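PDB 3MPP: botulinum neurotoxin type G from Clostridium botulinum, which attaches the toxin to the surface of its host nerve cell through this receptor-binding domain, so that the protease light chain can be delivered into the cytosol. Local coordinates for residues V73-Y78 / F128-K133. The protein carries 4 engineered substitutions. Sequence-based numbering, arbitrary orientation.
Sequences VRTPKY and FEYSIK
The hydroxyl of Tyr130 reaches across to the 73-78 segment, where a water donates to Pro76 O at 2.9 Å and lies at a longer, weak 3.4 Å from Tyr130 OH. A tyrosine suits this place because its long flat ring spans the gap to Thr75, with the hydroxyl in weak contact with the water. The same oxygen meets the methyl of Thr75, with CG2 3.5 Å from Tyr130 OH. Tyr130 CG sits between the backbone N and the carbonyl carbon (chi1 50°), which sends the ring toward Thr75, and Phe128 CE2 lies in plane at the ring's edge. Further along, Ile132 packs against Tyr78: its CB is 3.8 Å from Tyr78 CE2. Isoleucine's branch at CB lets both CB and the CG2 methyl lie against the CE2 side of that ring. One face of the Tyr78 ring carries Lys77 CG, 3.9 Å above its centre, an aliphatic use of a lysine whose NZ bends back to donate to Tyr78 O at 2.9 Å and also bonds Asn80 OD1. Ser131 OG accepts from Lys133 N at 2.9 Å, an ST turn with Ile132 at its middle. Helix 83-88 adds Ile83 against Tyr78, and Tyr86 against both Tyr130 and Ile132. No direct hydrogen bond joins the segments: side-chain packing, with one weakly held water, connects the loops that leave strands 67-74 and 123-129, which belong to the two different antiparallel sheets of the concanavalin-like beta-sandwich of the N-terminal receptor-binding subdomain.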
loop_
_atom_site.group_PDB
_atom_site.type_symbol
_atom_site.label_atom_id
_atom_site.label_comp_id
_atom_site.label_asym_id
_atom_site.label_seq_id
_atom_site.Cartn_x
_atom_site.Cartn_y
_atom_site.Cartn_z
ATOM N N VAL A 73 -5.093 -7.499 0.304
ATOM C CA VAL A 73 -4.301 -8.209 1.295
ATOM C C VAL A 73 -3.023 -7.422 1.609
ATOM O O VAL A 73 -2.498 -6.720 0.743
ATOM C CB VAL A 73 -3.956 -9.641 0.799
ATOM C CG1 VAL A 73 -3.073 -9.584 -0.444
ATOM C CG2 VAL A 73 -3.297 -10.461 1.895
ATOM N N ARG A 74 -2.546 -7.525 2.852
ATOM C CA ARG A 74 -1.254 -6.960 3.252
ATOM C C ARG A 74 -0.488 -8.037 3.980
ATOM O O ARG A 74 -0.909 -8.470 5.047
ATOM C CB ARG A 74 -1.428 -5.816 4.253
ATOM C CG ARG A 74 -1.461 -4.434 3.707
ATOM C CD ARG A 74 -1.269 -3.448 4.856
ATOM N NE ARG A 74 0.141 -3.293 5.123
ATOM C CZ ARG A 74 0.675 -2.809 6.240
ATOM N NH1 ARG A 74 -0.063 -2.415 7.271
ATOM N NH2 ARG A 74 1.981 -2.730 6.308
ATOM N N THR A 75 0.632 -8.473 3.424
ATOM C CA THR A 75 1.410 -9.523 4.057
ATOM C C THR A 75 2.813 -9.004 4.375
ATOM O O THR A 75 3.404 -8.281 3.579
ATOM C CB THR A 75 1.463 -10.792 3.149
ATOM O OG1 THR A 75 2.421 -11.719 3.654
ATOM C CG2 THR A 75 1.835 -10.429 1.732
ATOM N N PRO A 76 3.354 -9.395 5.530
ATOM C CA PRO A 76 4.624 -8.847 6.020
ATOM C C PRO A 76 5.831 -9.289 5.203
ATOM O O PRO A 76 5.839 -10.372 4.635
ATOM C CB PRO A 76 4.742 -9.395 7.443
ATOM C CG PRO A 76 3.681 -10.455 7.583
ATOM C CD PRO A 76 2.783 -10.432 6.413
ATOM N N LYS A 77 6.849 -8.437 5.168
ATOM C CA LYS A 77 8.130 -8.779 4.564
ATOM C C LYS A 77 8.664 -10.065 5.192
ATOM O O LYS A 77 8.458 -10.323 6.371
ATOM C CB LYS A 77 9.139 -7.658 4.829
ATOM C CG LYS A 77 10.494 -7.846 4.171
ATOM C CD LYS A 77 11.448 -6.699 4.600
ATOM C CE LYS A 77 12.906 -7.134 4.489
ATOM N NZ LYS A 77 13.240 -8.219 5.474
ATOM N N TYR A 78 9.356 -10.861 4.393
ATOM C CA TYR A 78 10.093 -12.014 4.890
ATOM C C TYR A 78 11.044 -11.619 6.022
ATOM O O TYR A 78 11.505 -10.475 6.103
ATOM C CB TYR A 78 10.901 -12.613 3.741
ATOM C CG TYR A 78 11.631 -11.563 2.914
ATOM C CD1 TYR A 78 12.856 -11.037 3.327
ATOM C CD2 TYR A 78 11.090 -11.099 1.717
ATOM C CE1 TYR A 78 13.528 -10.082 2.543
ATOM C CE2 TYR A 78 11.742 -10.138 0.954
ATOM C CZ TYR A 78 12.948 -9.635 1.372
ATOM O OH TYR A 78 13.571 -8.688 0.595
ATOM N N PHE A 128 -0.120 -15.690 -8.440
ATOM C CA PHE A 128 0.611 -14.474 -8.762
ATOM C C PHE A 128 1.867 -14.435 -7.897
ATOM O O PHE A 128 1.786 -14.628 -6.684
ATOM C CB PHE A 128 -0.254 -13.231 -8.499
ATOM C CG PHE A 128 0.500 -11.929 -8.581
ATOM C CD1 PHE A 128 0.992 -11.467 -9.798
ATOM C CD2 PHE A 128 0.695 -11.145 -7.446
ATOM C CE1 PHE A 128 1.679 -10.255 -9.877
ATOM C CE2 PHE A 128 1.382 -9.946 -7.523
ATOM C CZ PHE A 128 1.876 -9.498 -8.746
ATOM N N GLU A 129 3.024 -14.210 -8.516
ATOM C CA GLU A 129 4.275 -14.096 -7.766
ATOM C C GLU A 129 4.900 -12.724 -7.977
ATOM O O GLU A 129 5.050 -12.300 -9.120
ATOM C CB GLU A 129 5.276 -15.167 -8.213
ATOM C CG GLU A 129 6.654 -15.046 -7.532
ATOM C CD GLU A 129 7.582 -16.224 -7.843
ATOM O OE1 GLU A 129 7.102 -17.371 -7.882
ATOM O OE2 GLU A 129 8.796 -16.006 -8.038
ATOM N N TYR A 130 5.253 -12.035 -6.886
ATOM C CA TYR A 130 6.011 -10.788 -6.988
ATOM C C TYR A 130 7.455 -11.022 -6.548
ATOM O O TYR A 130 7.738 -11.926 -5.763
ATOM C CB TYR A 130 5.362 -9.649 -6.177
ATOM C CG TYR A 130 5.035 -10.018 -4.748
ATOM C CD1 TYR A 130 6.010 -9.969 -3.758
ATOM C CD2 TYR A 130 3.757 -10.427 -4.395
ATOM C CE1 TYR A 130 5.722 -10.316 -2.446
ATOM C CE2 TYR A 130 3.460 -10.775 -3.096
ATOM C CZ TYR A 130 4.449 -10.717 -2.123
ATOM O OH TYR A 130 4.150 -11.061 -0.825
ATOM N N SER A 131 8.366 -10.210 -7.070
ATOM C CA SER A 131 9.791 -10.367 -6.783
ATOM C C SER A 131 10.131 -10.107 -5.318
ATOM O O SER A 131 9.494 -9.291 -4.657
ATOM C CB SER A 131 10.615 -9.420 -7.666
ATOM O OG SER A 131 11.997 -9.518 -7.371
ATOM N N ILE A 132 11.142 -10.805 -4.817
ATOM C CA ILE A 132 11.716 -10.472 -3.525
ATOM C C ILE A 132 13.179 -10.093 -3.715
ATOM O O ILE A 132 13.991 -10.210 -2.798
ATOM C CB ILE A 132 11.574 -11.640 -2.521
ATOM C CG1 ILE A 132 12.142 -12.934 -3.109
ATOM C CG2 ILE A 132 10.113 -11.846 -2.163
ATOM C CD1 ILE A 132 12.017 -14.110 -2.156
ATOM N N LYS A 133 13.513 -9.628 -4.915
ATOM C CA LYS A 133 14.884 -9.210 -5.191
ATOM C C LYS A 133 14.980 -7.766 -5.677
ATOM O O LYS A 133 16.074 -7.272 -5.935
ATOM C CB LYS A 133 15.548 -10.157 -6.198
ATOM C CG LYS A 133 15.645 -11.592 -5.695
ATOM C CD LYS A 133 16.066 -12.541 -6.814
ATOM C CE LYS A 133 16.129 -13.982 -6.324
ATOM N NZ LYS A 133 16.374 -14.930 -7.458
HETATM O O HOH W 1 6.368 -10.543 1.758
#